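Glycosyl hydrolases family 2, sugar binding domain protein (Bacteroides uniformis str. 3978 T3 ii, PDB 6D1P) is a beta-glucuronidase of a human gut bacterium, a family 2 glycoside hydrolase that probably cleaves O-glycosidic bonds to glucuronic acid. Local coordinates at residues A[212-215]-A[216-220]; A[412-415]-A[416-419]; A[449-452]-A[453-457]. One frame throughout, in Å; residues are numbered along the deposited sequence.

Contact 1: residues A[212-215]-A[216-220]; sequences TTDE and KGKQG
Asp214 faces the backbone of Lys216, Lys218 and Gln219 round a tight reversal of the chain, and its carboxylate takes up most of the N-H groups there. OD1 of Asp214 accepts a bond from Gln219 N at 3.0 Å, nearly straight (165°) and arriving close to the C-O direction, and a weaker, bent one from Lys218 N at 2.9 Å. The other oxygen is placed less surely, because it lies too close to the Lys218 side chain in the model; as built it receives Lys216 N and forms a salt bridge with Lys218 NZ, the Asp214 and Lys218 side chains crossing at about a right angle. With CG between the backbone N and the carbonyl carbon, chi1 of 62° sets the Asp214 carboxylate over the N-H groups of the residues that follow. Its carbonyl is engaged too: Gly217 N donates to Asp214 O at 3.0 Å, from well above the carbonyl plane. Gly217 has a positive phi of 76°, which lets the chain swing round at this point. Thr213 OG1, anti to its own N, donates to Gln219 O at 2.8 Å, and Gly220 CA lies 3.3 Å from Thr212 O in a CA-H...O contact. Thr212 and Ser221 continue the backbone pairing beyond the turn. The whole is a beta hairpin between strands 203-213 and 219-229, its connection gathered round one aspartate, in the immunoglobulin-like beta domain of the family 2 enzymes.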
ATOM      1  N   THR A 212      28.479  21.453 -37.292  1.00 42.25           N
ATOM      2  CA  THR A 212      29.583  20.593 -37.687  1.00 41.82           C
ATOM      3  C   THR A 212      30.856  21.428 -37.786  1.00 42.53           C
ATOM      4  O   THR A 212      30.825  22.578 -38.241  1.00 40.10           O
ATOM      5  CB  THR A 212      29.271  19.892 -39.026  1.00 38.36           C
ATOM      6  OG1 THR A 212      29.047  20.880 -40.036  1.00 48.37           O
ATOM      7  CG2 THR A 212      27.999  19.081 -38.908  1.00 34.55           C
ATOM      8  N   THR A 213      31.971  20.856 -37.335  1.00 36.12           N
ATOM      9  CA  THR A 213      33.245  21.551 -37.385  1.00 41.73           C
ATOM     10  C   THR A 213      34.355  20.528 -37.572  1.00 44.58           C
ATOM     11  O   THR A 213      34.228  19.361 -37.192  1.00 41.43           O
ATOM     12  CB  THR A 213      33.489  22.389 -36.119  1.00 37.68           C
ATOM     13  OG1 THR A 213      34.627  23.244 -36.313  1.00 48.58           O
ATOM     14  CG2 THR A 213      33.762  21.486 -34.933  1.00 36.61           C
ATOM     15  N   ASP A 214      35.451  20.978 -38.164  1.00 34.29           N
ATOM     16  CA  ASP A 214      36.578  20.085 -38.345  1.00 38.82           C
ATOM     17  C   ASP A 214      37.351  19.948 -37.036  1.00 37.91           C
ATOM     18  O   ASP A 214      37.189  20.730 -36.097  1.00 40.53           O
ATOM     19  CB  ASP A 214      37.498  20.610 -39.433  1.00 39.98           C
ATOM     20  CG  ASP A 214      38.071  21.943 -39.068  1.00 42.99           C
ATOM     21  OD1 ASP A 214      37.395  22.966 -39.321  1.00 45.80           O
ATOM     22  OD2 ASP A 214      39.159  21.956 -38.450  1.00 45.73           O
ATOM     23  N   GLU A 215      38.242  18.963 -36.999  1.00 37.37           N
ATOM     24  CA  GLU A 215      38.953  18.621 -35.776  1.00 32.66           C
ATOM     25  C   GLU A 215      39.954  19.683 -35.320  1.00 46.25           C
ATOM     26  O   GLU A 215      40.645  19.461 -34.315  1.00 43.95           O
ATOM     27  CB  GLU A 215      39.681  17.297 -35.963  1.00 36.28           C
ATOM     28  CG  GLU A 215      40.847  17.384 -36.926  1.00 41.93           C
ATOM     29  CD  GLU A 215      41.773  16.206 -36.802  1.00 44.95           C
ATOM     30  OE1 GLU A 215      41.329  15.058 -37.012  1.00 45.35           O
ATOM     31  OE2 GLU A 215      42.950  16.427 -36.474  1.00 56.95           O
ATOM     32  N   LYS A 216      40.093  20.807 -36.025  1.00 45.55           N
ATOM     33  CA  LYS A 216      40.940  21.890 -35.547  1.00 43.64           C
ATOM     34  C   LYS A 216      40.195  23.212 -35.561  1.00 44.71           C
ATOM     35  O   LYS A 216      40.795  24.259 -35.289  1.00 39.65           O
ATOM     36  CB  LYS A 216      42.236  21.969 -36.362  1.00 51.79           C
ATOM     37  CG  LYS A 216      43.351  21.119 -35.749  1.00 54.90           C
ATOM     38  CD  LYS A 216      44.510  20.891 -36.696  1.00 52.17           C
ATOM     39  CE  LYS A 216      44.059  20.110 -37.915  1.00 56.79           C
ATOM     40  NZ  LYS A 216      45.178  19.878 -38.883  1.00 65.05           N
ATOM     41  N   GLY A 217      38.902  23.181 -35.857  1.00 45.81           N
ATOM     42  CA  GLY A 217      38.049  24.324 -35.616  1.00 48.62           C
ATOM     43  C   GLY A 217      38.195  25.451 -36.605  1.00 53.25           C
ATOM     44  O   GLY A 217      37.899  26.598 -36.260  1.00 55.74           O
ATOM     45  N   LYS A 218      38.628  25.152 -37.837  1.00 47.03           N
ATOM     46  CA  LYS A 218      38.823  26.194 -38.838  1.00 47.19           C
ATOM     47  C   LYS A 218      37.487  26.717 -39.364  1.00 50.45           C
ATOM     48  O   LYS A 218      37.254  27.930 -39.391  1.00 53.36           O
ATOM     49  CB  LYS A 218      39.702  25.662 -39.974  1.00 50.30           C
ATOM     50  CG  LYS A 218      41.152  25.410 -39.546  1.00 52.06           C
ATOM     51  CD  LYS A 218      41.825  24.266 -40.319  1.00 62.99           C
ATOM     52  CE  LYS A 218      41.087  22.935 -40.122  1.00 58.66           C
ATOM     53  NZ  LYS A 218      41.942  21.703 -40.046  1.00 58.55           N
ATOM     54  N   GLN A 219      36.595  25.830 -39.787  1.00 45.17           N
ATOM     55  CA  GLN A 219      35.284  26.277 -40.229  1.00 47.69           C
ATOM     56  C   GLN A 219      34.178  25.600 -39.432  1.00 49.21           C
ATOM     57  O   GLN A 219      34.379  24.611 -38.724  1.00 43.02           O
ATOM     58  CB  GLN A 219      35.068  26.018 -41.720  1.00 45.22           C
ATOM     59  CG  GLN A 219      35.616  27.103 -42.601  1.00 58.02           C
ATOM     60  CD  GLN A 219      36.330  26.508 -43.778  1.00 60.01           C
ATOM     61  OE1 GLN A 219      36.158  25.322 -44.057  1.00 67.87           O
ATOM     62  NE2 GLN A 219      37.151  27.301 -44.463  1.00 55.99           N
ATOM     63  N   GLY A 220      32.994  26.156 -39.577  1.00 45.53           N
ATOM     64  CA  GLY A 220      31.818  25.586 -38.970  1.00 42.93           C
ATOM     65  C   GLY A 220      30.663  25.669 -39.936  1.00 44.57           C
ATOM     66  O   GLY A 220      30.570  26.583 -40.760  1.00 46.39           O
TER

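Contact 2: residues A[412-415]-A[416-419]; sequences EQHR and NHPS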
ATOM      1  N   GLU A 412      15.465  12.274 -30.978  1.00 30.60           N
ATOM      2  CA  GLU A 412      14.826  13.469 -31.515  1.00 34.64           C
ATOM      3  C   GLU A 412      14.741  14.586 -30.481  1.00 35.64           C
ATOM      4  O   GLU A 412      14.878  15.762 -30.835  1.00 36.69           O
ATOM      5  CB  GLU A 412      13.440  13.125 -32.058  1.00 35.96           C
ATOM      6  CG  GLU A 412      13.502  12.576 -33.484  1.00 38.28           C
ATOM      7  CD  GLU A 412      12.152  12.154 -34.017  1.00 41.29           C
ATOM      8  OE1 GLU A 412      11.161  12.191 -33.242  1.00 49.00           O
ATOM      9  OE2 GLU A 412      12.084  11.771 -35.206  1.00 37.34           O
ATOM     10  N   GLN A 413      14.547  14.241 -29.204  1.00 30.55           N
ATOM     11  CA  GLN A 413      14.348  15.240 -28.166  1.00 28.20           C
ATOM     12  C   GLN A 413      15.649  15.817 -27.622  1.00 28.75           C
ATOM     13  O   GLN A 413      15.630  16.921 -27.072  1.00 30.56           O
ATOM     14  CB  GLN A 413      13.510  14.638 -27.023  1.00 29.01           C
ATOM     15  CG  GLN A 413      12.013  14.543 -27.371  1.00 29.47           C
ATOM     16  CD  GLN A 413      11.220  13.585 -26.476  1.00 28.68           C
ATOM     17  OE1 GLN A 413      11.590  13.318 -25.336  1.00 29.15           O
ATOM     18  NE2 GLN A 413      10.126  13.070 -27.003  1.00 28.29           N
ATOM     19  N   HIS A 414      16.775  15.116 -27.759  1.00 31.62           N
ATOM     20  CA  HIS A 414      18.038  15.585 -27.200  1.00 30.92           C
ATOM     21  C   HIS A 414      19.139  15.825 -28.229  1.00 31.55           C
ATOM     22  O   HIS A 414      20.258  16.178 -27.838  1.00 28.18           O
ATOM     23  CB  HIS A 414      18.552  14.589 -26.152  1.00 24.69           C
ATOM     24  CG  HIS A 414      17.768  14.600 -24.887  1.00 28.71           C
ATOM     25  ND1 HIS A 414      18.029  13.742 -23.839  1.00 29.31           N
ATOM     26  CD2 HIS A 414      16.728  15.373 -24.492  1.00 27.51           C
ATOM     27  CE1 HIS A 414      17.181  13.986 -22.856  1.00 27.95           C
ATOM     28  NE2 HIS A 414      16.386  14.975 -23.225  1.00 27.15           N
ATOM     29  N   ARG A 415      18.869  15.658 -29.523  1.00 30.63           N
ATOM     30  CA  ARG A 415      19.959  15.726 -30.494  1.00 28.49           C
ATOM     31  C   ARG A 415      20.603  17.103 -30.598  1.00 31.90           C
ATOM     32  O   ARG A 415      21.740  17.196 -31.060  1.00 36.66           O
ATOM     33  CB  ARG A 415      19.472  15.316 -31.862  1.00 27.65           C
ATOM     34  CG  ARG A 415      18.380  16.181 -32.398  1.00 32.21           C
ATOM     35  CD  ARG A 415      17.980  15.610 -33.723  1.00 33.98           C
ATOM     36  NE  ARG A 415      16.635  15.953 -34.142  1.00 37.15           N
ATOM     37  CZ  ARG A 415      15.967  15.236 -35.037  1.00 43.55           C
ATOM     38  NH1 ARG A 415      16.544  14.162 -35.558  1.00 41.67           N
ATOM     39  NH2 ARG A 415      14.737  15.570 -35.401  1.00 44.56           N
ATOM     40  N   ASN A 416      19.919  18.172 -30.197  1.00 33.77           N
ATOM     41  CA  ASN A 416      20.528  19.491 -30.275  1.00 29.63           C
ATOM     42  C   ASN A 416      21.542  19.742 -29.169  1.00 34.52           C
ATOM     43  O   ASN A 416      22.239  20.761 -29.212  1.00 36.54           O
ATOM     44  CB  ASN A 416      19.453  20.587 -30.230  1.00 33.91           C
ATOM     45  CG  ASN A 416      18.537  20.571 -31.445  1.00 37.76           C
ATOM     46  OD1 ASN A 416      18.763  19.839 -32.408  1.00 36.55           O
ATOM     47  ND2 ASN A 416      17.503  21.402 -31.410  1.00 38.43           N
ATOM     48  N   HIS A 417      21.646  18.857 -28.182  1.00 34.05           N
ATOM     49  CA  HIS A 417      22.571  19.094 -27.084  1.00 32.24           C
ATOM     50  C   HIS A 417      23.986  18.734 -27.510  1.00 33.98           C
ATOM     51  O   HIS A 417      24.245  17.570 -27.844  1.00 32.66           O
ATOM     52  CB  HIS A 417      22.180  18.292 -25.856  1.00 30.91           C
ATOM     53  CG  HIS A 417      20.888  18.728 -25.253  1.00 31.18           C
ATOM     54  ND1 HIS A 417      20.779  19.850 -24.462  1.00 29.88           N
ATOM     55  CD2 HIS A 417      19.641  18.211 -25.347  1.00 29.25           C
ATOM     56  CE1 HIS A 417      19.525  20.003 -24.084  1.00 31.25           C
ATOM     57  NE2 HIS A 417      18.814  19.019 -24.606  1.00 35.98           N
ATOM     58  N   PRO A 418      24.922  19.680 -27.508  1.00 31.64           N
ATOM     59  CA  PRO A 418      26.304  19.321 -27.844  1.00 34.17           C
ATOM     60  C   PRO A 418      26.932  18.385 -26.836  1.00 33.81           C
ATOM     61  O   PRO A 418      27.865  17.660 -27.197  1.00 29.15           O
ATOM     62  CB  PRO A 418      27.022  20.678 -27.883  1.00 33.64           C
ATOM     63  CG  PRO A 418      26.212  21.545 -26.980  1.00 33.99           C
ATOM     64  CD  PRO A 418      24.786  21.103 -27.164  1.00 33.30           C
ATOM     65  N   SER A 419      26.442  18.354 -25.588  1.00 32.67           N
ATOM     66  CA  SER A 419      27.055  17.487 -24.587  1.00 29.44           C
ATOM     67  C   SER A 419      26.956  16.010 -24.956  1.00 27.74           C
ATOM     68  O   SER A 419      27.767  15.209 -24.478  1.00 29.70           O
ATOM     69  CB  SER A 419      26.428  17.727 -23.206  1.00 26.48           C
ATOM     70  OG  SER A 419      25.055  17.375 -23.191  1.00 24.49           O
TER
HETATM   71  O   HOH W   1      17.159  18.658 -29.002  1.00 34.87           O
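A local turn contact between His414 and His417 follows helix 397-414 and leads the chain to strand 420-432. The residues from His414 to His417 form a type I beta turn, closed by the bond from His417 N to His414 O at 3.0 Å; the bond is nearly straight at the hydrogen (165°), but the donor stands above the carbonyl plane. The same turn brings the two imidazoles together. They make an offset edge-to-face pair, centroids 5.4 Å apart and planes at 87°, in which the edge of His417 is directed to the face of His414. His417 CG lies beside its backbone N (chi1 -67°), which leaves CD2 of His417 3.3 Å from His414 O and 3.9 Å from His414 CB. Both rings are fixed from outside as well: His414 ND1 bonds to Glu385 and His417 ND1 to Asp377, which also bonds to Ser419 OG. This is a helix-to-strand connection of the (beta/alpha)8 barrel, and here it meets another domain. Asn416 turns its amide to strand 203-213, donating to Ile207 O and accepting from Ile209 N, and ND2 also bonds to Gln301. A water links Gln413 O and Asn416 N, accepting from Asn416 N at 3.0 Å and donating weakly to Gln413 O. The Arg415 guanidinium has Glu412 CG over one face, 3.6 Å above its plane and offset toward the rim, and the extended Arg415 side chain touches Gln206 and Arg208.

Contact 3: residues A[449-452]-A[453-457]; sequences ELHD and LAHRL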
ATOM      1  N   GLU A 449      18.827  -4.008 -35.385  1.00 26.55           N
ATOM      2  CA  GLU A 449      17.802  -3.086 -35.868  1.00 28.83           C
ATOM      3  C   GLU A 449      17.894  -1.739 -35.155  1.00 28.83           C
ATOM      4  O   GLU A 449      17.760  -0.681 -35.783  1.00 29.52           O
ATOM      5  CB  GLU A 449      16.406  -3.691 -35.675  1.00 28.51           C
ATOM      6  CG  GLU A 449      15.270  -2.725 -36.038  1.00 30.11           C
ATOM      7  CD  GLU A 449      13.857  -3.248 -35.734  1.00 31.62           C
ATOM      8  OE1 GLU A 449      13.664  -4.464 -35.499  1.00 27.30           O
ATOM      9  OE2 GLU A 449      12.924  -2.419 -35.750  1.00 31.08           O
ATOM     10  N   LEU A 450      18.101  -1.768 -33.833  1.00 25.73           N
ATOM     11  CA  LEU A 450      18.191  -0.533 -33.059  1.00 33.00           C
ATOM     12  C   LEU A 450      19.431   0.262 -33.443  1.00 26.28           C
ATOM     13  O   LEU A 450      19.358   1.481 -33.597  1.00 24.66           O
ATOM     14  CB  LEU A 450      18.187  -0.833 -31.553  1.00 27.17           C
ATOM     15  CG  LEU A 450      16.842  -1.266 -30.939  1.00 28.26           C
ATOM     16  CD1 LEU A 450      16.994  -1.614 -29.440  1.00 27.07           C
ATOM     17  CD2 LEU A 450      15.768  -0.194 -31.120  1.00 24.82           C
ATOM     18  N   HIS A 451      20.567  -0.409 -33.632  1.00 26.40           N
ATOM     19  CA  HIS A 451      21.760   0.313 -34.076  1.00 30.02           C
ATOM     20  C   HIS A 451      21.518   1.022 -35.407  1.00 31.54           C
ATOM     21  O   HIS A 451      21.885   2.194 -35.569  1.00 28.89           O
ATOM     22  CB  HIS A 451      22.952  -0.634 -34.183  1.00 26.47           C
ATOM     23  CG  HIS A 451      24.126  -0.034 -34.891  1.00 35.94           C
ATOM     24  ND1 HIS A 451      25.063   0.748 -34.250  1.00 31.03           N
ATOM     25  CD2 HIS A 451      24.500  -0.085 -36.192  1.00 29.59           C
ATOM     26  CE1 HIS A 451      25.970   1.139 -35.126  1.00 36.01           C
ATOM     27  NE2 HIS A 451      25.654   0.642 -36.308  1.00 31.39           N
ATOM     28  N   ASP A 452      20.880   0.333 -36.360  1.00 30.00           N
ATOM     29  CA  ASP A 452      20.607   0.945 -37.656  1.00 30.11           C
ATOM     30  C   ASP A 452      19.620   2.093 -37.522  1.00 30.82           C
ATOM     31  O   ASP A 452      19.728   3.101 -38.234  1.00 31.94           O
ATOM     32  CB  ASP A 452      20.070  -0.099 -38.634  1.00 32.52           C
ATOM     33  CG  ASP A 452      21.090  -1.137 -38.989  1.00 31.20           C
ATOM     34  OD1 ASP A 452      22.279  -0.809 -38.962  1.00 35.95           O
ATOM     35  OD2 ASP A 452      20.714  -2.287 -39.289  1.00 35.98           O
ATOM     36  N   LEU A 453      18.642   1.949 -36.625  1.00 27.39           N
ATOM     37  CA  LEU A 453      17.662   3.011 -36.425  1.00 31.94           C
ATOM     38  C   LEU A 453      18.334   4.272 -35.898  1.00 31.02           C
ATOM     39  O   LEU A 453      18.052   5.376 -36.374  1.00 32.14           O
ATOM     40  CB  LEU A 453      16.555   2.538 -35.471  1.00 27.10           C
ATOM     41  CG  LEU A 453      15.434   3.507 -35.084  1.00 26.49           C
ATOM     42  CD1 LEU A 453      14.819   4.091 -36.323  1.00 31.55           C
ATOM     43  CD2 LEU A 453      14.334   2.829 -34.224  1.00 22.69           C
ATOM     44  N   ALA A 454      19.233   4.121 -34.920  1.00 29.68           N
ATOM     45  CA  ALA A 454      19.950   5.269 -34.378  1.00 30.30           C
ATOM     46  C   ALA A 454      20.833   5.919 -35.441  1.00 33.06           C
ATOM     47  O   ALA A 454      20.797   7.140 -35.638  1.00 31.31           O
ATOM     48  CB  ALA A 454      20.787   4.836 -33.175  1.00 29.08           C
ATOM     49  N   HIS A 455      21.632   5.120 -36.148  1.00 33.61           N
ATOM     50  CA  HIS A 455      22.484   5.722 -37.167  1.00 37.41           C
ATOM     51  C   HIS A 455      21.662   6.344 -38.282  1.00 34.76           C
ATOM     52  O   HIS A 455      22.087   7.331 -38.878  1.00 36.45           O
ATOM     53  CB  HIS A 455      23.485   4.701 -37.706  1.00 33.60           C
ATOM     54  CG  HIS A 455      24.817   4.811 -37.048  1.00 41.15           C
ATOM     55  ND1 HIS A 455      25.928   5.311 -37.693  1.00 50.27           N
ATOM     56  CD2 HIS A 455      25.198   4.572 -35.769  1.00 42.24           C
ATOM     57  CE1 HIS A 455      26.948   5.338 -36.850  1.00 51.36           C
ATOM     58  NE2 HIS A 455      26.530   4.899 -35.674  1.00 42.61           N
ATOM     59  N   ARG A 456      20.464   5.826 -38.544  1.00 37.65           N
ATOM     60  CA  ARG A 456      19.634   6.460 -39.557  1.00 36.62           C
ATOM     61  C   ARG A 456      19.064   7.769 -39.038  1.00 38.90           C
ATOM     62  O   ARG A 456      18.978   8.754 -39.779  1.00 38.55           O
ATOM     63  CB  ARG A 456      18.522   5.513 -39.998  1.00 35.56           C
ATOM     64  CG  ARG A 456      17.695   6.007 -41.165  1.00 37.82           C
ATOM     65  CD  ARG A 456      16.474   5.111 -41.323  1.00 48.31           C
ATOM     66  NE  ARG A 456      15.345   5.578 -40.512  1.00 55.63           N
ATOM     67  CZ  ARG A 456      14.501   4.781 -39.852  1.00 60.10           C
ATOM     68  NH1 ARG A 456      14.659   3.458 -39.873  1.00 55.53           N
ATOM     69  NH2 ARG A 456      13.502   5.309 -39.148  1.00 53.92           N
ATOM     70  N   LEU A 457      18.693   7.806 -37.758  1.00 37.02           N
ATOM     71  CA  LEU A 457      18.104   9.020 -37.211  1.00 37.46           C
ATOM     72  C   LEU A 457      19.157  10.102 -36.996  1.00 34.14           C
ATOM     73  O   LEU A 457      18.888  11.286 -37.225  1.00 36.79           O
ATOM     74  CB  LEU A 457      17.379   8.728 -35.889  1.00 35.72           C
ATOM     75  CG  LEU A 457      15.999   8.085 -35.825  1.00 36.82           C
ATOM     76  CD1 LEU A 457      15.473   8.250 -34.411  1.00 39.48           C
ATOM     77  CD2 LEU A 457      15.013   8.667 -36.821  1.00 36.57           C
TER
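Residues 449-452 run straight into 453-457 as consecutive turns of helix 440-457, and four i to i+4 backbone hydrogen bonds join them. Leu453 N donates to Glu449 O, Ala454 N to Leu450 O at 3.0 Å, His455 N to His451 O, and Arg456 N to Asp452 O at 2.8 Å. The third of these is nearly straight at 173°, whereas the last is more bent. One turn apart on the helix, His451 and His455 provide the main side-chain meeting. Their rings are inclined at 32°, with centroids 4.8 Å apart. The nearest approach is between His451 CE1 and His455 CD2, at 3.6 Å, and His451 NE2 lies over one face of the His455 ring. His451 reaches forward along the helix because its CG is anti to the backbone N (chi1 168°), which carries the ring toward the following turn. Each ring has its own polar partner: His451 ND1 bonds to Thr463 OG1, and His455 NE2 to Asp476 OD2, so the rotation of both imidazoles is fixed by the polypeptide that follows the helix. Elsewhere the contacts are of side-chain carbon with the preceding turn, as where Leu453 CB sits 3.5 Å from Glu449 O. Helix 440-457 crosses over between strands 420-432 and 462-466 in a beta-alpha-beta unit of the barrel; Leu450, Leu453, Ala454 and Leu457 pack on helix 397-414, Glu449 forms a salt bridge with Arg404 of that helix, and Ala454 and His455 also touch strand 462-466.

In the fold
Contact 1 belongs to the beta domain preceding the barrel and its centre lies farthest out, about 33 Å from the centre of the chain, against about 19 Å for contact 2 and 26 Å for contact 3. Contacts 2 and 3 share the barrel domain and touch lightly, Arg415 NH1 lying 4.1 Å from Leu457 O, while contact 1 reaches neither. Yet strand 203-213, whose end forms part of contact 1, meets contact 2 farther back along its length. All three are partly buried; the hairpin has the most exposed residues and relies on a carboxylate and backbone N-H groups, whereas the two barrel contacts pair histidines, edge-to-face in the turn after one helix and obliquely within another.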